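Local coordinates for protein tudor (PDB 3NTK) that recognises methylated arginines of the Piwi protein Aubergine through its last extended Tudor domain and is required for germ cell formation, at residues A[70-73]-A[77-80]. Residues are numbered along the deposited sequence; the frame is centred on the assembly and turned at random.
Sequences RKVL and KCEV
E79 faces both R70 and K71 across a classic beta bulge in the hairpin of strands 63-72 and 78-82, part of the four-stranded antiparallel sheet of the Tudor domain. Its carbonyl oxygen accepts two backbone bonds: R70 N lies 2.8 Å from E79 O, almost in line with the carbonyl bond, while K71 N comes to a lone pair of the same oxygen within the plane of the group, at a longer 3.3 Å. The extra residue on the 70-72 side is thus absorbed without losing either N-H. In return E79 N donates to K71 O at 2.8 Å, making K71 and E79 a hydrogen-bonded antiparallel pair.

E79 buries the most surface of any residue here. With CG anti to its backbone N (chi1 -173°) the chain runs out extended and crosses the side chain of K71, whose methylene CD comes within 3.3 Å of E79 OE1. The ammonium group does not close a salt bridge, since K71 NZ remains 4.6 Å from E79 OE1; the opposite charges probably still attract. The other carboxylate oxygen, OE2, is taken by the side-chain amide of N88 on strand 87-95, which ties E79 to the next strand of the sheet.

On the other face, V72 and C78 form a non-hydrogen-bonded pair, where V72 CG2 packs loosely against C78 SG; the side chain of C78 also touches F94 on strand 87-95. Past the end of strand 63-72 the pairing continues into the turn: L73 N bonds to K77 O, tilted 31° from the carbonyl plane. L73 CB sits over that same oxygen, L73 CB to K77 O being 3.4 Å, and meets K77 through their CB atoms, 4.0 Å apart.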
loop_
_atom_site.group_PDB
_atom_site.type_symbol
_atom_site.label_atom_id
_atom_site.label_comp_id
_atom_site.label_asym_id
_atom_site.label_seq_id
_atom_site.Cartn_x
_atom_site.Cartn_y
_atom_site.Cartn_z
ATOM N N ARG A 70 5.141 -13.429 -2.311
ATOM C CA ARG A 70 3.991 -14.041 -1.657
ATOM C C ARG A 70 3.767 -15.478 -2.108
ATOM O O ARG A 70 3.359 -16.328 -1.314
ATOM C CB ARG A 70 2.736 -13.209 -1.929
ATOM C CG ARG A 70 2.723 -11.872 -1.204
ATOM C CD ARG A 70 2.734 -12.087 0.305
ATOM N NE ARG A 70 2.720 -10.834 1.055
ATOM C CZ ARG A 70 1.715 -9.964 1.045
ATOM N NH1 ARG A 70 0.630 -10.206 0.320
ATOM N NH2 ARG A 70 1.793 -8.852 1.766
ATOM N N LYS A 71 4.038 -15.743 -3.381
ATOM C CA LYS A 71 3.873 -17.080 -3.943
ATOM C C LYS A 71 4.888 -17.316 -5.053
ATOM O O LYS A 71 5.097 -16.447 -5.897
ATOM C CB LYS A 71 2.473 -17.248 -4.537
ATOM C CG LYS A 71 1.326 -17.162 -3.549
ATOM C CD LYS A 71 -0.004 -17.381 -4.259
ATOM C CE LYS A 71 -0.049 -18.751 -4.932
ATOM N NZ LYS A 71 -1.297 -18.961 -5.724
ATOM N N VAL A 72 5.513 -18.488 -5.049
ATOM C CA VAL A 72 6.474 -18.834 -6.088
ATOM C C VAL A 72 5.730 -19.672 -7.128
ATOM O O VAL A 72 5.224 -20.752 -6.821
ATOM C CB VAL A 72 7.654 -19.650 -5.523
ATOM C CG1 VAL A 72 8.574 -20.087 -6.657
ATOM C CG2 VAL A 72 8.429 -18.811 -4.508
ATOM N N LEU A 73 5.655 -19.160 -8.352
ATOM C CA LEU A 73 4.959 -19.845 -9.437
ATOM C C LEU A 73 5.950 -20.504 -10.391
ATOM O O LEU A 73 7.147 -20.562 -10.114
ATOM C CB LEU A 73 4.094 -18.847 -10.210
ATOM C CG LEU A 73 3.157 -17.967 -9.380
ATOM C CD1 LEU A 73 2.529 -16.913 -10.276
ATOM C CD2 LEU A 73 2.091 -18.825 -8.715
ATOM N N LYS A 77 8.352 -17.215 -12.302
ATOM C CA LYS A 77 7.372 -16.191 -11.952
ATOM C C LYS A 77 7.057 -16.229 -10.463
ATOM O O LYS A 77 7.118 -17.283 -9.834
ATOM C CB LYS A 77 6.062 -16.402 -12.713
ATOM C CG LYS A 77 6.142 -16.256 -14.218
ATOM C CD LYS A 77 4.756 -16.460 -14.813
ATOM C CE LYS A 77 4.744 -16.292 -16.318
ATOM N NZ LYS A 77 3.353 -16.414 -16.844
ATOM N N CYS A 78 6.713 -15.070 -9.912
ATOM C CA CYS A 78 6.350 -14.961 -8.504
ATOM C C CYS A 78 5.272 -13.912 -8.338
ATOM O O CYS A 78 5.236 -12.921 -9.072
ATOM C CB CYS A 78 7.545 -14.532 -7.643
ATOM S SG CYS A 78 8.810 -15.765 -7.325
ATOM N N GLU A 79 4.383 -14.134 -7.377
ATOM C CA GLU A 79 3.363 -13.147 -7.078
ATOM C C GLU A 79 4.028 -12.348 -5.964
ATOM O O GLU A 79 4.454 -12.917 -4.959
ATOM C CB GLU A 79 2.084 -13.791 -6.544
ATOM C CG GLU A 79 0.954 -12.789 -6.380
ATOM C CD GLU A 79 -0.127 -13.262 -5.426
ATOM O OE1 GLU A 79 -0.634 -14.389 -5.606
ATOM O OE2 GLU A 79 -0.472 -12.502 -4.495
ATOM N N VAL A 80 4.147 -11.041 -6.145
ATOM C CA VAL A 80 4.784 -10.222 -5.132
ATOM C C VAL A 80 3.857 -9.133 -4.628
ATOM O O VAL A 80 2.848 -8.813 -5.255
ATOM C CB VAL A 80 6.067 -9.548 -5.669
ATOM C CG1 VAL A 80 7.015 -10.605 -6.218
ATOM C CG2 VAL A 80 5.713 -8.528 -6.750
#